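PDB 4N83: ribonucleoside-diphosphate reductase subunit beta from Streptococcus sanguinis, which probably provides the precursors for DNA synthesis as the dimetal-carrying small subunit of a class Ib ribonucleotide reductase, which converts ribonucleotides to deoxyribonucleotides. Local coordinates for residues S153-T158 / D223-L228; Q131-I136 / E230-Y235; E139-L142 / E148-I151. All coordinates share one frame; numbering follows the deposited sequence.

Contact 1 of 3, residues S153-T158 / D223-L228. With MN (manganese (II) ion), chain I; MN (manganese (II) ion), chain J.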
loop_
_atom_site.group_PDB
_atom_site.type_symbol
_atom_site.label_atom_id
_atom_site.label_comp_id
_atom_site.label_asym_id
_atom_site.label_seq_id
_atom_site.Cartn_x
_atom_site.Cartn_y
_atom_site.Cartn_z
ATOM N N SER A 153 -15.732 -7.986 3.173
ATOM C CA SER A 153 -14.791 -7.017 3.740
ATOM C C SER A 153 -15.512 -5.930 4.540
ATOM O O SER A 153 -14.982 -5.437 5.539
ATOM C CB SER A 153 -13.948 -6.377 2.635
ATOM O OG SER A 153 -12.877 -5.628 3.184
ATOM N N VAL A 154 -16.712 -5.557 4.098
ATOM C CA VAL A 154 -17.536 -4.586 4.820
ATOM C C VAL A 154 -18.080 -5.206 6.109
ATOM O O VAL A 154 -18.004 -4.587 7.169
ATOM C CB VAL A 154 -18.693 -4.044 3.947
ATOM C CG1 VAL A 154 -19.664 -3.211 4.776
ATOM C CG2 VAL A 154 -18.141 -3.213 2.796
ATOM N N PHE A 155 -18.621 -6.421 6.020
ATOM C CA PHE A 155 -19.059 -7.149 7.218
ATOM C C PHE A 155 -17.902 -7.348 8.192
ATOM O O PHE A 155 -18.079 -7.223 9.403
ATOM C CB PHE A 155 -19.637 -8.530 6.870
ATOM C CG PHE A 155 -21.075 -8.515 6.418
ATOM C CD1 PHE A 155 -22.022 -7.693 7.027
ATOM C CD2 PHE A 155 -21.493 -9.372 5.408
ATOM C CE1 PHE A 155 -23.343 -7.705 6.609
ATOM C CE2 PHE A 155 -22.813 -9.390 4.991
ATOM C CZ PHE A 155 -23.738 -8.555 5.590
ATOM N N LEU A 156 -16.729 -7.669 7.655
ATOM C CA LEU A 156 -15.552 -7.940 8.474
ATOM C C LEU A 156 -15.212 -6.751 9.365
ATOM O O LEU A 156 -15.302 -6.840 10.588
ATOM C CB LEU A 156 -14.351 -8.299 7.586
ATOM C CG LEU A 156 -12.990 -8.527 8.253
ATOM C CD1 LEU A 156 -13.097 -9.515 9.404
ATOM C CD2 LEU A 156 -11.978 -9.008 7.224
ATOM N N GLU A 157 -14.864 -5.632 8.740
ATOM C CA GLU A 157 -14.267 -4.500 9.450
ATOM C C GLU A 157 -15.258 -3.442 9.952
ATOM O O GLU A 157 -14.913 -2.657 10.837
ATOM C CB GLU A 157 -13.201 -3.855 8.565
ATOM C CG GLU A 157 -12.100 -4.829 8.179
ATOM C CD GLU A 157 -11.005 -4.183 7.362
ATOM O OE1 GLU A 157 -11.300 -3.693 6.251
ATOM O OE2 GLU A 157 -9.850 -4.167 7.832
ATOM N N THR A 158 -16.473 -3.424 9.404
ATOM C CA THR A 158 -17.501 -2.458 9.820
ATOM C C THR A 158 -18.436 -3.012 10.905
ATOM O O THR A 158 -19.101 -2.239 11.596
ATOM C CB THR A 158 -18.370 -1.999 8.625
ATOM O OG1 THR A 158 -17.566 -1.910 7.442
ATOM C CG2 THR A 158 -19.016 -0.644 8.904
ATOM N N ASP A 223 -27.758 -14.529 4.538
ATOM C CA ASP A 223 -27.302 -15.871 4.923
ATOM C C ASP A 223 -25.899 -15.818 5.528
ATOM O O ASP A 223 -25.621 -16.488 6.524
ATOM C CB ASP A 223 -27.308 -16.827 3.721
ATOM C CG ASP A 223 -28.690 -17.374 3.407
ATOM O OD1 ASP A 223 -28.768 -18.449 2.775
ATOM O OD2 ASP A 223 -29.698 -16.738 3.785
ATOM N N LEU A 224 -25.025 -15.022 4.917
ATOM C CA LEU A 224 -23.673 -14.809 5.430
ATOM C C LEU A 224 -23.691 -13.942 6.692
ATOM O O LEU A 224 -22.841 -14.099 7.569
ATOM C CB LEU A 224 -22.791 -14.154 4.360
ATOM C CG LEU A 224 -21.281 -14.148 4.616
ATOM C CD1 LEU A 224 -20.694 -15.542 4.450
ATOM C CD2 LEU A 224 -20.584 -13.166 3.686
ATOM N N LEU A 225 -24.658 -13.029 6.774
ATOM C CA LEU A 225 -24.793 -12.141 7.930
ATOM C C LEU A 225 -25.139 -12.928 9.195
ATOM O O LEU A 225 -24.462 -12.795 10.216
ATOM C CB LEU A 225 -25.858 -11.064 7.661
ATOM C CG LEU A 225 -25.772 -9.765 8.478
ATOM C CD1 LEU A 225 -26.587 -8.662 7.816
ATOM C CD2 LEU A 225 -26.222 -9.958 9.922
ATOM N N TYR A 226 -26.183 -13.751 9.119
ATOM C CA TYR A 226 -26.639 -14.538 10.272
ATOM C C TYR A 226 -25.622 -15.593 10.724
ATOM O O TYR A 226 -25.499 -15.860 11.920
ATOM C CB TYR A 226 -27.993 -15.203 9.983
ATOM C CG TYR A 226 -29.187 -14.290 10.176
ATOM C CD1 TYR A 226 -29.653 -13.983 11.453
ATOM C CD2 TYR A 226 -29.858 -13.738 9.086
ATOM C CE1 TYR A 226 -30.745 -13.151 11.639
ATOM C CE2 TYR A 226 -30.951 -12.906 9.262
ATOM C CZ TYR A 226 -31.391 -12.615 10.539
ATOM O OH TYR A 226 -32.476 -11.790 10.719
ATOM N N THR A 227 -24.902 -16.188 9.772
ATOM C CA THR A 227 -23.883 -17.197 10.084
ATOM C C THR A 227 -22.698 -16.585 10.832
ATOM O O THR A 227 -22.194 -17.173 11.793
ATOM C CB THR A 227 -23.354 -17.894 8.812
ATOM O OG1 THR A 227 -24.454 -18.377 8.032
ATOM C CG2 THR A 227 -22.439 -19.062 9.171
ATOM N N LEU A 228 -22.255 -15.413 10.376
ATOM C CA LEU A 228 -21.168 -14.678 11.030
ATOM C C LEU A 228 -21.601 -14.121 12.384
ATOM O O LEU A 228 -20.792 -14.035 13.306
ATOM C CB LEU A 228 -20.672 -13.534 10.138
ATOM C CG LEU A 228 -19.905 -13.950 8.880
ATOM C CD1 LEU A 228 -19.792 -12.781 7.913
ATOM C CD2 LEU A 228 -18.528 -14.491 9.235
HETATM MN MN MN I . -10.592 -2.129 5.284
HETATM MN MN MN J . -8.256 -3.078 9.289
#
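The ring of Phe155 meets Leu224 and Leu225. Leu224 CD2 sits at the ring edge, near its plane, 4.3 Å from CD2 of Phe155. Leu225 CD1 is neither over the face nor at the edge, 3.6 Å from both CE1 and CZ of the phenylalanine; the two side chains cross at about a right angle. Leu228 packs lower down, its CD1 4.4 Å from Phe155 CB. With CG anti to the carbonyl carbon (chi1 -82°), the ring bridges segments 153-158 and 223-228, whose axes approach to 11.4 Å and cross at -31°. All four residues are buried, and Ala260 of helix 246-263 also packs against Phe155. These helices belong to the ferritin-like helical bundle of the ribonucleotide reductase small subunit, and helix 148-160 carries a ligand of its metal site. Two residues on, Glu157 bridges the two manganese ions, OE1 binding one at 2.0 Å and OE2 the other at 2.4 Å; Asp66, Glu97 and Glu191 are among the other ligands. The helix widens into a pi-type turn at 156-158. Besides Thr158 N, Val154 O accepts from Thr158 OG1 (2.7 Å), on a lone pair in the carbonyl plane.

Contact 2 of 3, residues Q131-I136 / E230-Y235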
loop_
_atom_site.group_PDB
_atom_site.type_symbol
_atom_site.label_atom_id
_atom_site.label_comp_id
_atom_site.label_asym_id
_atom_site.label_seq_id
_atom_site.Cartn_x
_atom_site.Cartn_y
_atom_site.Cartn_z
ATOM N N GLN A 131 -10.318 -18.961 13.637
ATOM C CA GLN A 131 -9.831 -19.729 12.487
ATOM C C GLN A 131 -10.961 -20.090 11.526
ATOM O O GLN A 131 -10.781 -20.045 10.310
ATOM C CB GLN A 131 -9.120 -21.007 12.946
ATOM C CG GLN A 131 -7.797 -20.765 13.658
ATOM C CD GLN A 131 -6.721 -20.218 12.736
ATOM O OE1 GLN A 131 -6.642 -20.593 11.565
ATOM N NE2 GLN A 131 -5.883 -19.330 13.260
ATOM N N LYS A 132 -12.119 -20.448 12.077
ATOM C CA LYS A 132 -13.299 -20.749 11.265
ATOM C C LYS A 132 -13.878 -19.454 10.692
ATOM O O LYS A 132 -14.319 -19.419 9.543
ATOM C CB LYS A 132 -14.349 -21.499 12.098
ATOM C CG LYS A 132 -15.228 -22.459 11.304
ATOM C CD LYS A 132 -16.429 -21.768 10.679
ATOM C CE LYS A 132 -17.301 -22.750 9.913
ATOM N NZ LYS A 132 -16.656 -23.229 8.659
ATOM N N LYS A 133 -13.857 -18.392 11.497
ATOM C CA LYS A 133 -14.320 -17.069 11.069
ATOM C C LYS A 133 -13.496 -16.539 9.896
ATOM O O LYS A 133 -14.051 -16.015 8.930
ATOM C CB LYS A 133 -14.263 -16.086 12.245
ATOM C CG LYS A 133 -14.810 -14.698 11.946
ATOM C CD LYS A 133 -15.126 -13.929 13.224
ATOM C CE LYS A 133 -13.880 -13.665 14.056
ATOM N NZ LYS A 133 -14.149 -12.756 15.205
ATOM N N ALA A 134 -12.176 -16.685 9.986
ATOM C CA ALA A 134 -11.272 -16.280 8.907
ATOM C C ALA A 134 -11.393 -17.191 7.680
ATOM O O ALA A 134 -11.196 -16.741 6.549
ATOM C CB ALA A 134 -9.834 -16.254 9.404
ATOM N N GLU A 135 -11.713 -18.466 7.909
ATOM C CA GLU A 135 -11.867 -19.444 6.826
ATOM C C GLU A 135 -13.065 -19.118 5.934
ATOM O O GLU A 135 -12.987 -19.260 4.714
ATOM C CB GLU A 135 -12.022 -20.860 7.394
ATOM C CG GLU A 135 -11.898 -21.971 6.357
ATOM C CD GLU A 135 -12.388 -23.317 6.864
ATOM O OE1 GLU A 135 -12.479 -23.505 8.096
ATOM O OE2 GLU A 135 -12.680 -24.193 6.023
ATOM N N ILE A 136 -14.167 -18.689 6.546
ATOM C CA ILE A 136 -15.366 -18.300 5.801
ATOM C C ILE A 136 -15.087 -17.073 4.930
ATOM O O ILE A 136 -15.548 -16.997 3.791
ATOM C CB ILE A 136 -16.557 -18.006 6.745
ATOM C CG1 ILE A 136 -17.004 -19.288 7.456
ATOM C CG2 ILE A 136 -17.731 -17.412 5.972
ATOM C CD1 ILE A 136 -17.876 -19.049 8.671
ATOM N N GLU A 230 -23.983 -15.545 14.359
ATOM C CA GLU A 230 -24.144 -16.690 15.258
ATOM C C GLU A 230 -22.792 -17.170 15.794
ATOM O O GLU A 230 -22.664 -17.476 16.979
ATOM C CB GLU A 230 -24.874 -17.835 14.547
ATOM C CG GLU A 230 -25.441 -18.890 15.486
ATOM C CD GLU A 230 -26.392 -19.849 14.793
ATOM O OE1 GLU A 230 -26.228 -20.092 13.579
ATOM O OE2 GLU A 230 -27.307 -20.367 15.467
ATOM N N ASN A 231 -21.792 -17.228 14.917
ATOM C CA ASN A 231 -20.421 -17.562 15.322
ATOM C C ASN A 231 -19.786 -16.491 16.214
ATOM O O ASN A 231 -18.962 -16.809 17.073
ATOM C CB ASN A 231 -19.529 -17.814 14.097
ATOM C CG ASN A 231 -19.549 -19.264 13.649
ATOM O OD1 ASN A 231 -19.111 -20.153 14.378
ATOM N ND2 ASN A 231 -20.051 -19.510 12.442
ATOM N N GLU A 232 -20.169 -15.232 16.006
ATOM C CA GLU A 232 -19.656 -14.124 16.818
ATOM C C GLU A 232 -20.232 -14.172 18.232
ATOM O O GLU A 232 -19.552 -13.811 19.193
ATOM C CB GLU A 232 -19.970 -12.771 16.169
ATOM C CG GLU A 232 -19.039 -11.643 16.594
ATOM C CD GLU A 232 -17.627 -11.792 16.044
ATOM O OE1 GLU A 232 -17.462 -12.355 14.940
ATOM O OE2 GLU A 232 -16.678 -11.339 16.718
ATOM N N GLU A 233 -21.482 -14.615 18.351
ATOM C CA GLU A 233 -22.109 -14.826 19.658
ATOM C C GLU A 233 -21.406 -15.937 20.452
ATOM O O GLU A 233 -21.437 -15.936 21.684
ATOM C CB GLU A 233 -23.602 -15.139 19.500
ATOM C CG GLU A 233 -24.451 -13.924 19.148
ATOM C CD GLU A 233 -25.893 -14.276 18.825
ATOM O OE1 GLU A 233 -26.120 -15.159 17.971
ATOM O OE2 GLU A 233 -26.803 -13.658 19.417
ATOM N N GLY A 234 -20.782 -16.876 19.743
ATOM C CA GLY A 234 -19.947 -17.900 20.370
ATOM C C GLY A 234 -18.619 -17.340 20.854
ATOM O O GLY A 234 -18.160 -17.676 21.946
ATOM N N TYR A 235 -18.004 -16.488 20.036
ATOM C CA TYR A 235 -16.739 -15.833 20.383
ATOM C C TYR A 235 -16.929 -14.780 21.479
ATOM O O TYR A 235 -16.044 -14.579 22.312
ATOM C CB TYR A 235 -16.113 -15.194 19.135
ATOM C CG TYR A 235 -14.773 -14.523 19.373
ATOM C CD1 TYR A 235 -13.608 -15.274 19.505
ATOM C CD2 TYR A 235 -14.672 -13.137 19.458
ATOM C CE1 TYR A 235 -12.383 -14.663 19.721
ATOM C CE2 TYR A 235 -13.451 -12.517 19.672
ATOM C CZ TYR A 235 -12.310 -13.284 19.802
ATOM O OH TYR A 235 -11.095 -12.671 20.015
#
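Roughly antiparallel segments of helices 128-143 and 211-240 of the bundle (157° between their directions) are joined here by a buried salt bridge between Lys133 and Glu232. The ammonium group meets the carboxylate through both oxygens: Lys133 NZ is 3.3 Å from OE1 and from OE2 of Glu232, and each hydrogen bond is weak. The lysine extends from its helix with CG anti to the backbone N (chi1 -176°) and then bends at chi3, while the glutamate bends at chi2 to bring its carboxylate across. The aliphatic part of the lysine runs past that carboxylate. Lys133 NZ also stands over one face of the Tyr235 ring, offset toward the rim, in a cation-pi interaction 4.6 Å from the ring centroid and 20° off the normal. The cation thus has both a carboxylate and an aromatic face as partners, an arrangement that would be expected to stabilise its charge in the interior of this ferritin-like fold. Glu232 OE2 has a further partner in the hydroxyl of Ser163, which helps fix the carboxylate, and Leu160 of helix 148-160 packs on both Lys133 and Glu232. About one helical turn along from the lysine, Ile136 CD1 approaches Asn231 ND2 at 4.4 Å. That amide nitrogen hydrogen-bonds to Thr227 O, one turn back in its own helix.

Contact 3 of 3, residues E139-L142 / E148-I151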
loop_
_atom_site.group_PDB
_atom_site.type_symbol
_atom_site.label_atom_id
_atom_site.label_comp_id
_atom_site.label_asym_id
_atom_site.label_seq_id
_atom_site.Cartn_x
_atom_site.Cartn_y
_atom_site.Cartn_z
ATOM N N GLU A 139 -12.141 -17.790 2.061
ATOM C CA GLU A 139 -12.731 -18.640 1.022
ATOM C C GLU A 139 -13.530 -17.799 0.025
ATOM O O GLU A 139 -13.539 -18.090 -1.173
ATOM C CB GLU A 139 -13.620 -19.721 1.655
ATOM C CG GLU A 139 -14.280 -20.679 0.667
ATOM C CD GLU A 139 -15.605 -20.173 0.117
ATOM O OE1 GLU A 139 -16.384 -19.552 0.875
ATOM O OE2 GLU A 139 -15.874 -20.404 -1.081
ATOM N N ILE A 140 -14.192 -16.756 0.527
ATOM C CA ILE A 140 -14.920 -15.817 -0.325
ATOM C C ILE A 140 -13.943 -14.999 -1.174
ATOM O O ILE A 140 -14.187 -14.788 -2.362
ATOM C CB ILE A 140 -15.829 -14.879 0.503
ATOM C CG1 ILE A 140 -16.931 -15.684 1.202
ATOM C CG2 ILE A 140 -16.460 -13.812 -0.384
ATOM C CD1 ILE A 140 -17.526 -14.989 2.407
ATOM N N TYR A 141 -12.842 -14.550 -0.573
ATOM C CA TYR A 141 -11.826 -13.788 -1.308
ATOM C C TYR A 141 -11.170 -14.629 -2.404
ATOM O O TYR A 141 -10.920 -14.132 -3.503
ATOM C CB TYR A 141 -10.740 -13.234 -0.369
ATOM C CG TYR A 141 -11.197 -12.152 0.599
ATOM C CD1 TYR A 141 -12.096 -11.156 0.209
ATOM C CD2 TYR A 141 -10.699 -12.107 1.899
ATOM C CE1 TYR A 141 -12.501 -10.171 1.095
ATOM C CE2 TYR A 141 -11.097 -11.121 2.787
ATOM C CZ TYR A 141 -12.000 -10.158 2.382
ATOM O OH TYR A 141 -12.394 -9.181 3.268
ATOM N N LEU A 142 -10.901 -15.896 -2.101
ATOM C CA LEU A 142 -10.235 -16.790 -3.048
ATOM C C LEU A 142 -11.163 -17.275 -4.169
ATOM O O LEU A 142 -10.722 -17.422 -5.309
ATOM C CB LEU A 142 -9.620 -17.993 -2.315
ATOM C CG LEU A 142 -8.429 -17.701 -1.392
ATOM C CD1 LEU A 142 -8.099 -18.916 -0.536
ATOM C CD2 LEU A 142 -7.208 -17.263 -2.188
ATOM N N GLU A 148 -19.468 -10.263 -3.872
ATOM C CA GLU A 148 -19.466 -11.059 -2.647
ATOM C C GLU A 148 -18.237 -10.753 -1.787
ATOM O O GLU A 148 -18.310 -10.779 -0.557
ATOM C CB GLU A 148 -19.499 -12.553 -2.994
ATOM C CG GLU A 148 -20.762 -12.999 -3.721
ATOM C CD GLU A 148 -20.647 -14.390 -4.317
ATOM O OE1 GLU A 148 -19.825 -15.194 -3.826
ATOM O OE2 GLU A 148 -21.383 -14.682 -5.282
ATOM N N LYS A 149 -17.113 -10.469 -2.443
ATOM C CA LYS A 149 -15.874 -10.104 -1.752
ATOM C C LYS A 149 -15.961 -8.717 -1.112
ATOM O O LYS A 149 -15.346 -8.469 -0.076
ATOM C CB LYS A 149 -14.688 -10.169 -2.716
ATOM C CG LYS A 149 -14.386 -11.578 -3.201
ATOM C CD LYS A 149 -13.270 -11.611 -4.234
ATOM C CE LYS A 149 -13.764 -11.176 -5.604
ATOM N NZ LYS A 149 -12.764 -11.452 -6.674
ATOM N N LYS A 150 -16.725 -7.820 -1.734
ATOM C CA LYS A 150 -16.961 -6.486 -1.180
ATOM C C LYS A 150 -17.871 -6.531 0.049
ATOM O O LYS A 150 -17.687 -5.757 0.987
ATOM C CB LYS A 150 -17.560 -5.558 -2.241
ATOM C CG LYS A 150 -16.589 -5.200 -3.355
ATOM C CD LYS A 150 -17.204 -4.223 -4.346
ATOM C CE LYS A 150 -16.160 -3.644 -5.290
ATOM N NZ LYS A 150 -15.567 -4.667 -6.196
ATOM N N ILE A 151 -18.849 -7.435 0.038
ATOM C CA ILE A 151 -19.763 -7.613 1.171
ATOM C C ILE A 151 -19.032 -8.182 2.390
ATOM O O ILE A 151 -19.303 -7.783 3.525
ATOM C CB ILE A 151 -20.940 -8.551 0.811
ATOM C CG1 ILE A 151 -21.822 -7.927 -0.274
ATOM C CG2 ILE A 151 -21.787 -8.850 2.040
ATOM C CD1 ILE A 151 -22.655 -8.935 -1.039
#
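Tyr141 and Lys149 touch across this contact, and the polar end of each is held from outside it: the tyrosine hydroxyl is hydrogen-bonded to Gln69 NE2 on helix 49-78, and the lysine ammonium group forms a salt bridge with Asp80. No hydrogen bond crosses between 139-142 and 148-151, so the contact is one of methylenes, methyls, backbone carbonyls and the edge of the Tyr141 ring. Lys149 CG is anti to the carbonyl carbon (chi1 -66°), which lays the chain along the other backbone, past Ile140 O and Tyr141 O, before it bends at chi3. In the reverse direction, Lys149 O meets the Tyr141 ring at its edge, near the ring plane, 3.5 Å from CE1. Along the same edge, Tyr141 CD1 is 4.0 Å from Lys149 CB, the two side chains running obliquely to one another. Ile140 rests its CG2 methyl 3.6 Å from Glu148 O, while Trp220 and Leu224 of helix 211-240 also pack on this isoleucine. The arrangement is that of two successive helices of the ferritin-like bundle joined by a short loop, the last turns of 128-143 packing on the first turn of 148-160, the helix that carries the manganese ligand Glu157.

In the fold
Three pairings among helices 128-143, 148-160 and 211-240 make up the set, one contact for each pair of helices. Contact 3 closes the short connection between the first two, and contact 1 follows it in series; both are nested inside the long loop closed by contact 2. The centres of contacts 1 and 2 are about 10 Å apart, those of 1 and 3 about 11 Å, and those of 2 and 3 about 16 Å. Contact 1 touches both others: Leu224 packs on Ile136 and on Ile140, and Ser153 and Leu156 on Tyr141. The three helices therefore form one continuous packing unit within the bundle, with the dimanganese-binding Glu157 on helix 148-160, the second of the three along the chain.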